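Local atomic coordinates of quinoline 2-oxidoreductase small subunit (Pseudomonas putida, PDB entry 1T3Q), a protein that carries two [2Fe-2S] clusters of a molybdenum hydroxylase and probably relays electrons from the molybdenum centre to FAD during quinoline oxidation. Residues A[139-142]-A[146-149]; A[54-59]-A[65-70]; A[10-15]-A[21-26]; A[79-84]-A[117-122]; A[97-102]-A[113-118]. All coordinates share one frame; numbering follows the deposited sequence.

Interaction 1. Residues A[139-142]-A[146-149]. With FES (Fe2/s2 (inorganic) cluster), chain G.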
# COMPACT_ATOMS: atom_id res chain seq x y z
N GLY A 139 -35.72 -6.15 4.42
CA GLY A 139 -34.92 -7.04 3.61
C GLY A 139 -33.45 -6.69 3.62
O GLY A 139 -32.65 -7.26 2.87
N ASN A 140 -33.07 -5.72 4.46
CA ASN A 140 -31.67 -5.31 4.57
C ASN A 140 -31.21 -5.57 6.00
O ASN A 140 -31.72 -4.97 6.95
CB ASN A 140 -31.51 -3.82 4.24
CG ASN A 140 -31.63 -3.54 2.75
OD1 ASN A 140 -32.73 -3.42 2.21
ND2 ASN A 140 -30.49 -3.46 2.07
N LEU A 141 -30.24 -6.47 6.15
CA LEU A 141 -29.74 -6.82 7.48
C LEU A 141 -28.57 -5.98 7.96
O LEU A 141 -27.66 -5.66 7.20
CB LEU A 141 -29.35 -8.29 7.50
CG LEU A 141 -30.44 -9.26 7.04
CD1 LEU A 141 -29.90 -10.69 7.03
CD2 LEU A 141 -31.64 -9.15 7.95
N CYS A 142 -28.62 -5.62 9.24
CA CYS A 142 -27.56 -4.85 9.88
C CYS A 142 -27.32 -5.55 11.21
O CYS A 142 -28.25 -5.81 11.97
CB CYS A 142 -27.99 -3.41 10.13
SG CYS A 142 -26.74 -2.43 10.99
N GLY A 146 -28.94 -1.92 15.38
CA GLY A 146 -30.21 -2.07 16.05
C GLY A 146 -31.32 -1.38 15.26
O GLY A 146 -32.44 -1.25 15.73
N TYR A 147 -30.97 -0.92 14.06
CA TYR A 147 -31.91 -0.29 13.11
C TYR A 147 -32.60 1.04 13.42
O TYR A 147 -32.92 1.77 12.49
CB TYR A 147 -33.02 -1.27 12.75
CG TYR A 147 -32.54 -2.58 12.17
CD1 TYR A 147 -32.02 -2.63 10.88
CD2 TYR A 147 -32.64 -3.76 12.90
CE1 TYR A 147 -31.59 -3.85 10.33
CE2 TYR A 147 -32.22 -4.97 12.36
CZ TYR A 147 -31.70 -5.01 11.08
OH TYR A 147 -31.32 -6.22 10.54
N GLU A 148 -32.84 1.34 14.69
CA GLU A 148 -33.56 2.57 14.99
C GLU A 148 -33.03 3.84 14.33
O GLU A 148 -33.80 4.63 13.79
CB GLU A 148 -33.66 2.80 16.51
CG GLU A 148 -34.48 4.05 16.83
CD GLU A 148 -34.78 4.23 18.30
OE1 GLU A 148 -35.28 5.31 18.67
OE2 GLU A 148 -34.51 3.29 19.09
N THR A 149 -31.71 4.03 14.35
CA THR A 149 -31.14 5.23 13.76
C THR A 149 -31.21 5.28 12.24
O THR A 149 -31.12 6.35 11.65
CB THR A 149 -29.69 5.44 14.24
OG1 THR A 149 -28.93 4.24 14.06
CG2 THR A 149 -29.67 5.83 15.72
FE1 FES G . -22.37 -2.96 10.51
FE2 FES G . -24.83 -2.40 9.51
S1 FES G . -23.37 -0.91 10.15
S2 FES G . -23.81 -4.37 9.64
O HOH W 1 -28.74 -4.49 14.38
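Tyr-147 lies across the loop that delivers Cys-142 to the second [2Fe-2S] cluster, in the helical iron-sulfur domain typical of molybdenum hydroxylases, and shows how an aromatic ring can pack along and hydrogen-bond a metal-binding loop. From CB, whose CG is turned anti to the carbonyl carbon (chi1 -57°), the ring runs back toward 139-142. CD1 lies near CB of Cys-142, and the next atom, CE1, meets that same CB at 3.6 Å and the carbonyl O of Asn-140 at 3.6 Å. On the other branch CE2 comes near the carbonyl O of Cys-142. CZ lies 3.6 Å from Cys-142 N, and at the tip OH accepts a nearly straight hydrogen bond from that N (3.1 Å, 166°). The same OH is also bonded to Pro-714 O of the large subunit, so one hydroxyl ties the cluster loop to the neighbouring chain. Beside it, the CD2 methyl of Leu-141 packs alongside at 3.9 Å from OH. Cys-142 SG binds FE2 at 2.4 Å, and Cys-110 is a further ligand of the cluster. Farther along the loop a water donates to Cys-142 O and accepts from Gly-146 N, at 2.8 Å from each.

Interaction 2. Residues A[54-59]-A[65-70]. With FES (Fe2/s2 (inorganic) cluster), chain H.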
# COMPACT_ATOMS: atom_id res chain seq x y z
N GLY A 54 -29.03 -8.54 1.72
CA GLY A 54 -29.28 -7.26 1.08
C GLY A 54 -28.08 -6.34 0.96
O GLY A 54 -28.21 -5.23 0.44
N SER A 55 -26.91 -6.79 1.40
CA SER A 55 -25.72 -5.95 1.34
C SER A 55 -25.26 -5.60 -0.08
O SER A 55 -24.55 -4.62 -0.27
CB SER A 55 -24.55 -6.63 2.06
OG SER A 55 -24.04 -7.71 1.29
N CYS A 56 -25.67 -6.41 -1.06
CA CYS A 56 -25.29 -6.21 -2.46
C CYS A 56 -26.39 -5.50 -3.24
O CYS A 56 -26.33 -5.43 -4.47
CB CYS A 56 -25.06 -7.55 -3.15
SG CYS A 56 -26.61 -8.46 -3.34
N THR A 57 -27.38 -4.99 -2.53
CA THR A 57 -28.50 -4.31 -3.19
C THR A 57 -28.06 -3.07 -3.96
O THR A 57 -27.39 -2.19 -3.41
CB THR A 57 -29.59 -3.93 -2.16
OG1 THR A 57 -30.02 -5.10 -1.47
CG2 THR A 57 -30.79 -3.29 -2.87
N ILE A 58 -28.44 -3.01 -5.23
CA ILE A 58 -28.13 -1.87 -6.08
C ILE A 58 -29.39 -1.51 -6.86
O ILE A 58 -30.39 -2.21 -6.77
CB ILE A 58 -27.00 -2.19 -7.09
CG1 ILE A 58 -27.42 -3.36 -7.99
CG2 ILE A 58 -25.70 -2.49 -6.35
CD1 ILE A 58 -26.41 -3.70 -9.06
N LEU A 59 -29.36 -0.42 -7.61
CA LEU A 59 -30.53 -0.06 -8.40
C LEU A 59 -30.25 -0.36 -9.86
O LEU A 59 -29.23 0.06 -10.41
CB LEU A 59 -30.86 1.43 -8.23
CG LEU A 59 -31.18 1.94 -6.82
CD1 LEU A 59 -31.48 3.44 -6.88
CD2 LEU A 59 -32.37 1.19 -6.26
N MET A 65 -32.34 -4.35 -6.66
CA MET A 65 -32.18 -5.77 -6.97
C MET A 65 -30.94 -6.32 -6.29
O MET A 65 -29.99 -5.59 -6.02
CB MET A 65 -32.03 -5.97 -8.48
CG MET A 65 -33.25 -5.62 -9.30
SD MET A 65 -33.00 -5.97 -11.05
CE MET A 65 -34.52 -5.22 -11.74
N ARG A 66 -30.94 -7.63 -6.02
CA ARG A 66 -29.78 -8.27 -5.41
C ARG A 66 -28.78 -8.52 -6.53
O ARG A 66 -29.06 -9.30 -7.44
CB ARG A 66 -30.18 -9.61 -4.77
CG ARG A 66 -31.26 -9.53 -3.71
CD ARG A 66 -30.87 -8.64 -2.53
NE ARG A 66 -31.60 -9.05 -1.34
CZ ARG A 66 -32.18 -8.22 -0.47
NH1 ARG A 66 -32.82 -8.73 0.58
NH2 ARG A 66 -32.13 -6.91 -0.65
N SER A 67 -27.62 -7.88 -6.47
CA SER A 67 -26.62 -8.08 -7.52
C SER A 67 -25.95 -9.44 -7.42
O SER A 67 -25.36 -9.91 -8.39
CB SER A 67 -25.57 -6.97 -7.49
OG SER A 67 -24.99 -6.82 -6.21
N CYS A 68 -26.04 -10.09 -6.26
CA CYS A 68 -25.43 -11.41 -6.12
C CYS A 68 -26.33 -12.46 -6.79
O CYS A 68 -25.89 -13.58 -7.06
CB CYS A 68 -25.23 -11.77 -4.65
SG CYS A 68 -26.72 -12.14 -3.74
N LEU A 69 -27.58 -12.09 -7.03
CA LEU A 69 -28.53 -12.99 -7.68
C LEU A 69 -28.89 -12.51 -9.08
O LEU A 69 -29.96 -12.82 -9.61
CB LEU A 69 -29.80 -13.15 -6.83
CG LEU A 69 -29.61 -13.78 -5.45
CD1 LEU A 69 -30.97 -14.14 -4.90
CD2 LEU A 69 -28.73 -15.04 -5.53
N THR A 70 -27.99 -11.74 -9.68
CA THR A 70 -28.15 -11.24 -11.04
C THR A 70 -26.86 -11.61 -11.75
O THR A 70 -25.78 -11.30 -11.26
CB THR A 70 -28.29 -9.69 -11.08
OG1 THR A 70 -29.43 -9.28 -10.32
CG2 THR A 70 -28.44 -9.22 -12.53
FE1 FES H . -26.49 -11.03 0.60
FE2 FES H . -26.61 -10.41 -2.04
S1 FES H . -28.30 -10.50 -0.73
S2 FES H . -24.75 -10.81 -0.77
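The first [2Fe-2S] site, in the plant-type [2Fe-2S] ferredoxin domain, has Cys-56 and Cys-68 on the same iron: both SG atoms bind FE2, that of Cys-56 at 2.3 Å. The pair is a compact example of a cluster ligand held by the chain around it. Cys-56 SG accepts a hydrogen bond from Cys-68 N (3.4 Å, 154°), which is expected to temper the negative charge on the thiolate. The carbonyl O of Cys-56 takes a short bond from Ser-67 OG (2.6 Å), in the carbonyl plane on a lone pair, and a weak one from Ser-67 N. With OG between its backbone N and carbonyl carbon (chi1 53°), Ser-67 can fold back onto this oxygen. Beyond the cysteines the two segments continue as the antiparallel hairpin of strands 57-60 and 63-66 in the beta-grasp fold, with Ile-58 and Met-65 exchanging backbone bonds in both directions. On the Thr-57 face Arg-66 bends at chi2, so that Gly-54 CA lies over one face of its guanidinium, 3.3 Å above the plane, while Arg-66 CD lies 3.6 Å from sulfide S1. NH2 makes a weak bond to Thr-57 OG1, which itself donates to Gly-54 O. NE hydrogen-bonds Gly-51 O and NH1 hydrogen-bonds Gly-139 O, reaching the helical domain. Replacing Arg-66 by an alanine would probably take a donor away from Gly-51 O and Gly-139 O and open a gap beside Gly-54. On the opposite face, Ile-58 CD1 packs against Ser-67 CB at 3.7 Å.

Interaction 3. Residues A[10-15]-A[21-26]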
# COMPACT_ATOMS: atom_id res chain seq x y z
N MET A 10 -17.83 -12.64 -22.27
CA MET A 10 -18.85 -11.95 -23.04
C MET A 10 -18.78 -10.43 -22.84
O MET A 10 -18.58 -9.94 -21.73
CB MET A 10 -20.24 -12.46 -22.63
CG MET A 10 -20.50 -13.90 -23.04
SD MET A 10 -22.15 -14.46 -22.59
CE MET A 10 -23.16 -13.48 -23.72
N ARG A 11 -18.93 -9.70 -23.94
CA ARG A 11 -18.87 -8.25 -23.93
C ARG A 11 -20.21 -7.70 -23.46
O ARG A 11 -21.22 -7.82 -24.15
CB ARG A 11 -18.56 -7.74 -25.34
CG ARG A 11 -18.48 -6.22 -25.47
CD ARG A 11 -17.98 -5.82 -26.85
NE ARG A 11 -17.82 -4.38 -27.00
CZ ARG A 11 -18.83 -3.52 -27.04
NH1 ARG A 11 -20.08 -3.95 -26.94
NH2 ARG A 11 -18.59 -2.22 -27.19
N ILE A 12 -20.21 -7.09 -22.28
CA ILE A 12 -21.44 -6.54 -21.73
C ILE A 12 -21.46 -5.02 -21.78
O ILE A 12 -20.51 -4.36 -21.37
CB ILE A 12 -21.65 -7.00 -20.27
CG1 ILE A 12 -21.64 -8.53 -20.21
CG2 ILE A 12 -22.97 -6.45 -19.73
CD1 ILE A 12 -22.65 -9.20 -21.13
N SER A 13 -22.56 -4.49 -22.28
CA SER A 13 -22.74 -3.05 -22.41
C SER A 13 -23.83 -2.57 -21.46
O SER A 13 -24.99 -2.96 -21.59
CB SER A 13 -23.10 -2.70 -23.85
OG SER A 13 -23.29 -1.31 -24.01
N ALA A 14 -23.46 -1.73 -20.50
CA ALA A 14 -24.42 -1.21 -19.53
C ALA A 14 -23.99 0.17 -19.04
O ALA A 14 -22.82 0.53 -19.10
CB ALA A 14 -24.54 -2.17 -18.34
N THR A 15 -24.95 0.95 -18.56
CA THR A 15 -24.63 2.26 -18.04
C THR A 15 -24.46 2.11 -16.54
O THR A 15 -25.32 1.57 -15.85
CB THR A 15 -25.76 3.27 -18.34
OG1 THR A 15 -25.90 3.41 -19.76
CG2 THR A 15 -25.43 4.62 -17.74
N ARG A 21 -20.71 1.97 -19.96
CA ARG A 21 -19.54 1.14 -19.72
C ARG A 21 -19.58 -0.15 -20.53
O ARG A 21 -20.65 -0.62 -20.93
CB ARG A 21 -19.42 0.80 -18.23
CG ARG A 21 -19.34 2.01 -17.30
CD ARG A 21 -18.13 2.88 -17.60
NE ARG A 21 -16.87 2.21 -17.31
CZ ARG A 21 -16.37 2.03 -16.09
NH1 ARG A 21 -15.21 1.40 -15.94
NH2 ARG A 21 -17.01 2.48 -15.02
N VAL A 22 -18.41 -0.71 -20.76
CA VAL A 22 -18.27 -1.96 -21.49
C VAL A 22 -17.30 -2.82 -20.70
O VAL A 22 -16.15 -2.43 -20.50
CB VAL A 22 -17.71 -1.73 -22.91
CG1 VAL A 22 -17.49 -3.08 -23.59
CG2 VAL A 22 -18.67 -0.88 -23.72
N PHE A 23 -17.76 -3.98 -20.25
CA PHE A 23 -16.90 -4.88 -19.49
C PHE A 23 -17.06 -6.32 -19.95
O PHE A 23 -18.11 -6.71 -20.47
CB PHE A 23 -17.18 -4.75 -17.99
CG PHE A 23 -18.63 -4.90 -17.61
CD1 PHE A 23 -19.16 -6.15 -17.30
CD2 PHE A 23 -19.47 -3.79 -17.58
CE1 PHE A 23 -20.50 -6.29 -16.97
CE2 PHE A 23 -20.82 -3.92 -17.25
CZ PHE A 23 -21.34 -5.18 -16.94
N TYR A 24 -16.00 -7.11 -19.78
CA TYR A 24 -16.00 -8.50 -20.19
C TYR A 24 -16.09 -9.42 -18.99
O TYR A 24 -15.33 -9.28 -18.03
CB TYR A 24 -14.75 -8.82 -21.00
CG TYR A 24 -14.75 -8.17 -22.36
CD1 TYR A 24 -14.57 -6.79 -22.49
CD2 TYR A 24 -14.99 -8.92 -23.51
CE1 TYR A 24 -14.64 -6.18 -23.74
CE2 TYR A 24 -15.06 -8.31 -24.75
CZ TYR A 24 -14.88 -6.95 -24.86
OH TYR A 24 -14.96 -6.35 -26.10
N VAL A 25 -17.03 -10.36 -19.04
CA VAL A 25 -17.24 -11.29 -17.95
C VAL A 25 -17.67 -12.66 -18.43
O VAL A 25 -18.14 -12.82 -19.56
CB VAL A 25 -18.34 -10.77 -16.99
CG1 VAL A 25 -17.88 -9.51 -16.29
CG2 VAL A 25 -19.63 -10.50 -17.77
N GLU A 26 -17.51 -13.65 -17.56
CA GLU A 26 -17.95 -15.01 -17.86
C GLU A 26 -19.36 -15.10 -17.32
O GLU A 26 -19.70 -14.41 -16.35
CB GLU A 26 -17.08 -16.05 -17.15
CG GLU A 26 -15.63 -16.07 -17.57
CD GLU A 26 -14.87 -17.20 -16.91
OE1 GLU A 26 -14.77 -17.20 -15.67
OE2 GLU A 26 -14.38 -18.08 -17.63
O HOH W 2 -22.25 0.90 -22.59
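Strands 10-15 and 21-25 run antiparallel, their axes 4.7 Å apart at closest approach, and the hydrogen-bonded pairs Met-10 with Val-25, Ile-12 with Phe-23 and Ala-14 with Arg-21 each exchange two backbone bonds. On the buried face Phe-23 sets its ring beneath Ile-12: CB of the isoleucine sits over one ring face in a CH-pi contact, 4.0 Å from the centroid, and Ile-12 CG2 reaches Phe-23 CZ at 3.5 Å. The ring gets there because CG of Phe-23 lies between its backbone N and carbonyl carbon, the crowded position (chi1 53°), which folds it across the neighbouring strand, with Ala-14 CB at an oblique angle to it. Ile-12 CG1 turns instead to Val-25 CG2. This hairpin forms one edge of the beta-grasp sheet of the plant-type ferredoxin domain, and Phe-23 and Val-25 both press on Val-38 of helix 31-39, the helix packed on that face. Replacing Phe-23 by an alanine would probably open a gap between the sheet and this helix and leave Ile-12 without the ring it rests on. The other face is largely exposed. There the extended chain of Arg-11 crosses the Tyr-24 ring: Arg-11 CA lies over one face of the ring, 4.1 Å from the centroid, and Arg-11 CD comes 3.2 Å from Tyr-24 OH. The guanidinium stands nearly perpendicular to the ring (85°) and takes Val-22 CG1 over one of its own faces. A water joins Ser-13 OG and Arg-21 O, 2.8 Å from each.

Interaction 4. Residues A[79-84]-A[117-122]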
# COMPACT_ATOMS: atom_id res chain seq x y z
N SER A 79 -29.30 0.18 -16.82
CA SER A 79 -28.70 1.36 -16.21
C SER A 79 -28.53 1.01 -14.74
O SER A 79 -29.51 0.85 -14.00
CB SER A 79 -29.63 2.57 -16.36
OG SER A 79 -29.10 3.68 -15.67
N ILE A 80 -27.28 0.90 -14.31
CA ILE A 80 -26.95 0.53 -12.94
C ILE A 80 -26.46 1.69 -12.08
O ILE A 80 -25.68 2.53 -12.54
CB ILE A 80 -25.87 -0.57 -12.93
CG1 ILE A 80 -26.41 -1.82 -13.62
CG2 ILE A 80 -25.42 -0.86 -11.51
CD1 ILE A 80 -25.35 -2.89 -13.88
N GLU A 81 -26.91 1.72 -10.83
CA GLU A 81 -26.51 2.75 -9.89
C GLU A 81 -25.94 2.10 -8.64
O GLU A 81 -26.65 1.38 -7.94
CB GLU A 81 -27.71 3.61 -9.49
CG GLU A 81 -28.20 4.57 -10.55
CD GLU A 81 -29.47 5.27 -10.12
OE1 GLU A 81 -30.56 4.68 -10.28
OE2 GLU A 81 -29.38 6.40 -9.60
N THR A 82 -24.66 2.34 -8.36
CA THR A 82 -24.03 1.79 -7.16
C THR A 82 -23.84 2.94 -6.17
O THR A 82 -24.04 4.11 -6.52
CB THR A 82 -22.67 1.14 -7.47
OG1 THR A 82 -21.74 2.15 -7.91
CG2 THR A 82 -22.81 0.07 -8.55
N VAL A 83 -23.47 2.61 -4.94
CA VAL A 83 -23.29 3.63 -3.92
C VAL A 83 -22.29 4.71 -4.33
O VAL A 83 -22.42 5.87 -3.92
CB VAL A 83 -22.85 2.99 -2.58
CG1 VAL A 83 -21.48 2.36 -2.73
CG2 VAL A 83 -22.84 4.04 -1.48
N GLU A 84 -21.29 4.35 -5.13
CA GLU A 84 -20.28 5.32 -5.57
C GLU A 84 -20.88 6.49 -6.34
O GLU A 84 -20.29 7.58 -6.39
CB GLU A 84 -19.22 4.65 -6.45
CG GLU A 84 -18.26 3.74 -5.72
CD GLU A 84 -18.70 2.29 -5.70
OE1 GLU A 84 -19.91 2.02 -5.85
OE2 GLU A 84 -17.83 1.42 -5.50
N THR A 117 -31.99 0.67 -0.98
CA THR A 117 -33.39 0.45 -0.63
C THR A 117 -34.04 1.75 -0.18
O THR A 117 -35.17 2.05 -0.57
CB THR A 117 -33.53 -0.62 0.48
OG1 THR A 117 -32.97 -1.85 0.02
CG2 THR A 117 -35.00 -0.85 0.81
N ALA A 118 -33.33 2.54 0.62
CA ALA A 118 -33.88 3.80 1.11
C ALA A 118 -34.21 4.75 -0.05
O ALA A 118 -35.26 5.40 -0.04
CB ALA A 118 -32.91 4.46 2.07
N ARG A 119 -33.32 4.83 -1.03
CA ARG A 119 -33.57 5.70 -2.18
C ARG A 119 -34.86 5.29 -2.88
O ARG A 119 -35.68 6.13 -3.23
CB ARG A 119 -32.41 5.64 -3.18
CG ARG A 119 -31.11 6.25 -2.70
CD ARG A 119 -30.14 6.36 -3.87
NE ARG A 119 -30.65 7.29 -4.88
CZ ARG A 119 -30.28 7.30 -6.15
NH1 ARG A 119 -30.80 8.20 -6.98
NH2 ARG A 119 -29.41 6.41 -6.61
N SER A 120 -35.03 3.99 -3.07
CA SER A 120 -36.22 3.46 -3.72
C SER A 120 -37.48 3.87 -2.97
O SER A 120 -38.47 4.27 -3.58
CB SER A 120 -36.15 1.94 -3.80
OG SER A 120 -37.32 1.42 -4.41
N ILE A 121 -37.44 3.76 -1.65
CA ILE A 121 -38.57 4.11 -0.79
C ILE A 121 -38.92 5.59 -0.95
O ILE A 121 -40.08 5.95 -1.15
CB ILE A 121 -38.22 3.88 0.70
CG1 ILE A 121 -38.04 2.38 0.97
CG2 ILE A 121 -39.31 4.46 1.59
CD1 ILE A 121 -37.57 2.07 2.38
N LEU A 122 -37.90 6.43 -0.85
CA LEU A 122 -38.07 7.88 -0.94
C LEU A 122 -38.52 8.34 -2.31
O LEU A 122 -39.12 9.41 -2.44
CB LEU A 122 -36.76 8.58 -0.56
CG LEU A 122 -36.35 8.34 0.90
CD1 LEU A 122 -34.92 8.80 1.12
CD2 LEU A 122 -37.32 9.07 1.82
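Glu-81 and Arg-119 carry this contact alone, through a charge-assisted hydrogen bond that is part of a salt bridge: NH2 of Arg-119 donates to OE2 of Glu-81 at 3.0 Å. A single carboxylate oxygen does the work, since the same OE2 also lies nearest to NH1, at 3.5 Å, while the donor bond itself is fairly straight (157°). The two flat groups stand perpendicular to each other. OE2 sits at the edge of the guanidinium, close to its plane, whereas NH2 approaches OE2 from well above the carboxylate plane. It is thus a one-oxygen bridge, met from above the carboxylate, and differs from the flat, two-pronged kind in which both oxygens face two nitrogens. The arginine chain bends at chi3 (65°), turning its guanidinium toward the strand, and the glutamate reaches out from strand 79-81 to meet it. The bridge spans the seam between the beta-grasp sheet, to which strand 79-81 belongs, and helix 111-124 of the helical iron-sulfur domain. Arg-119 has a second ionic partner: its NE makes a long, weak ion pair with the C-terminal OXT of Val-168. Packing supplements the charge: the Leu-59 side chain, on neighbouring strand 57-60, touches both partners, and Arg-119 also rests on Leu-95 of helix 94-101. Of the backbone hydrogen bonds, the one from Glu-81 N to Leu-59 O places the glutamate in the sheet, beside strand 57-60.

Interaction 5. Residues A[97-102]-A[113-118]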
# COMPACT_ATOMS: atom_id res chain seq x y z
N ASP A 97 -25.80 12.32 4.35
CA ASP A 97 -25.55 13.22 5.47
C ASP A 97 -26.46 12.89 6.64
O ASP A 97 -26.04 12.98 7.80
CB ASP A 97 -25.74 14.67 5.04
CG ASP A 97 -25.58 15.63 6.20
OD1 ASP A 97 -26.61 16.10 6.74
OD2 ASP A 97 -24.43 15.91 6.57
N SER A 98 -27.69 12.50 6.34
CA SER A 98 -28.64 12.14 7.39
C SER A 98 -28.17 10.88 8.12
O SER A 98 -28.25 10.80 9.34
CB SER A 98 -30.02 11.91 6.79
OG SER A 98 -30.97 11.72 7.82
N PHE A 99 -27.70 9.89 7.36
CA PHE A 99 -27.20 8.66 7.97
C PHE A 99 -26.11 9.01 8.98
O PHE A 99 -26.05 8.46 10.08
CB PHE A 99 -26.62 7.73 6.89
CG PHE A 99 -27.58 6.67 6.41
CD1 PHE A 99 -28.81 7.03 5.86
CD2 PHE A 99 -27.24 5.33 6.50
CE1 PHE A 99 -29.70 6.06 5.41
CE2 PHE A 99 -28.13 4.34 6.05
CZ PHE A 99 -29.36 4.70 5.50
N ARG A 100 -25.24 9.94 8.59
CA ARG A 100 -24.14 10.36 9.44
C ARG A 100 -24.62 11.11 10.69
O ARG A 100 -24.20 10.81 11.80
CB ARG A 100 -23.18 11.26 8.66
CG ARG A 100 -21.92 11.61 9.43
CD ARG A 100 -21.11 12.67 8.72
NE ARG A 100 -19.87 12.95 9.45
CZ ARG A 100 -19.17 14.07 9.31
NH1 ARG A 100 -19.58 15.01 8.47
NH2 ARG A 100 -18.06 14.24 10.01
N ARG A 101 -25.51 12.08 10.49
CA ARG A 101 -26.03 12.86 11.61
C ARG A 101 -26.77 12.01 12.63
O ARG A 101 -26.72 12.28 13.83
CB ARG A 101 -26.97 13.97 11.10
CG ARG A 101 -26.26 15.10 10.37
CD ARG A 101 -27.21 16.25 10.03
NE ARG A 101 -28.16 15.93 8.96
CZ ARG A 101 -29.42 15.58 9.15
NH1 ARG A 101 -30.19 15.32 8.11
NH2 ARG A 101 -29.92 15.50 10.38
N HIS A 102 -27.45 10.96 12.17
CA HIS A 102 -28.20 10.09 13.07
C HIS A 102 -27.43 8.85 13.51
O HIS A 102 -27.99 8.00 14.21
CB HIS A 102 -29.52 9.66 12.43
CG HIS A 102 -30.54 10.75 12.35
ND1 HIS A 102 -30.64 11.60 11.28
CD2 HIS A 102 -31.50 11.14 13.23
CE1 HIS A 102 -31.62 12.47 11.49
NE2 HIS A 102 -32.15 12.21 12.67
N GLY A 113 -26.13 -1.19 0.68
CA GLY A 113 -27.43 -1.80 0.45
C GLY A 113 -28.57 -1.02 1.09
O GLY A 113 -29.65 -0.90 0.51
N MET A 114 -28.34 -0.50 2.30
CA MET A 114 -29.34 0.28 3.00
C MET A 114 -29.74 1.50 2.16
O MET A 114 -30.92 1.78 1.99
CB MET A 114 -28.80 0.78 4.35
CG MET A 114 -28.67 -0.29 5.42
SD MET A 114 -30.26 -0.92 5.92
CE MET A 114 -29.73 -2.38 6.89
N LEU A 115 -28.73 2.20 1.65
CA LEU A 115 -28.96 3.40 0.84
C LEU A 115 -29.77 3.12 -0.43
O LEU A 115 -30.64 3.91 -0.80
CB LEU A 115 -27.62 4.05 0.48
CG LEU A 115 -26.85 4.67 1.66
CD1 LEU A 115 -25.43 5.02 1.23
CD2 LEU A 115 -27.58 5.91 2.15
N ALA A 116 -29.48 2.00 -1.08
CA ALA A 116 -30.19 1.62 -2.30
C ALA A 116 -31.68 1.45 -2.00
O ALA A 116 -32.53 2.04 -2.68
CB ALA A 116 -29.60 0.31 -2.87
N THR A 117 -31.99 0.67 -0.98
CA THR A 117 -33.39 0.45 -0.63
C THR A 117 -34.04 1.75 -0.18
O THR A 117 -35.17 2.05 -0.57
CB THR A 117 -33.53 -0.62 0.48
OG1 THR A 117 -32.97 -1.85 0.02
CG2 THR A 117 -35.00 -0.85 0.81
N ALA A 118 -33.33 2.54 0.62
CA ALA A 118 -33.88 3.80 1.11
C ALA A 118 -34.21 4.75 -0.05
O ALA A 118 -35.26 5.40 -0.04
CB ALA A 118 -32.91 4.46 2.07
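The Phe-99 ring has Leu-115 CD2 over one face, 3.8 Å above the plane and close to its centre, and Met-114 CB at its edge, 4.0 Å from CE2. The methyl group makes a CH-pi contact only 11° off the ring normal, and the leucine and phenylalanine side chains slide past each other in opposite directions. Met-114, by contrast, crosses the phenylalanine at about a right angle, with CB doing the touching while the rest of its chain, bent at chi2, leads off elsewhere. Two consecutive residues of one helix thus grip a single ring from above and from the side. The contact joins helix 94-101 to helix 111-124 in the helical [2Fe-2S] domain, where the CA atoms of Phe-99 and Leu-115 are 9.0 Å apart. Met-114 brings this core up to the second cluster: its side chain lies about 4 Å, between nearest atoms, from those of the cluster ligands Cys-110 and Cys-142. Helix 148-154 adds to the packing, with Ala-153 touching Phe-99 and Ile-150 touching Met-114, and Leu-27 of the large subunit also packs on Phe-99. Phe-99 has chi1 at -96°, away from a staggered position, which is what a ring fitted into such close surroundings may require. On the same helix Arg-101 NE donates to Asp-97 OD1 at 2.7 Å in a salt bridge, and Arg-101 NH1 has a second partner in Asp-156.

How the interactions relate
Along the chain the contacts open in the order 3, 2, 4, 5, 1. Interactions 3 and 2 are the two hairpins of one mixed beta-grasp sheet, their centres about 17 Å apart, with strand 79-81 of interaction 4 between them. Interactions 4 and 5 share helix 111-124, and their centres are about 11 Å apart; interaction 4 thereby links the sheet to the helical domain. Interaction 1 lies about 11 Å from interaction 5, centre to centre, and its Asn-140 OD1 meets Thr-117 OG1 of helix 111-124 at 2.7 Å. Interactions 1 and 2, centred about 17 Å apart, each hold a cluster, in keeping with a relay running through both domains.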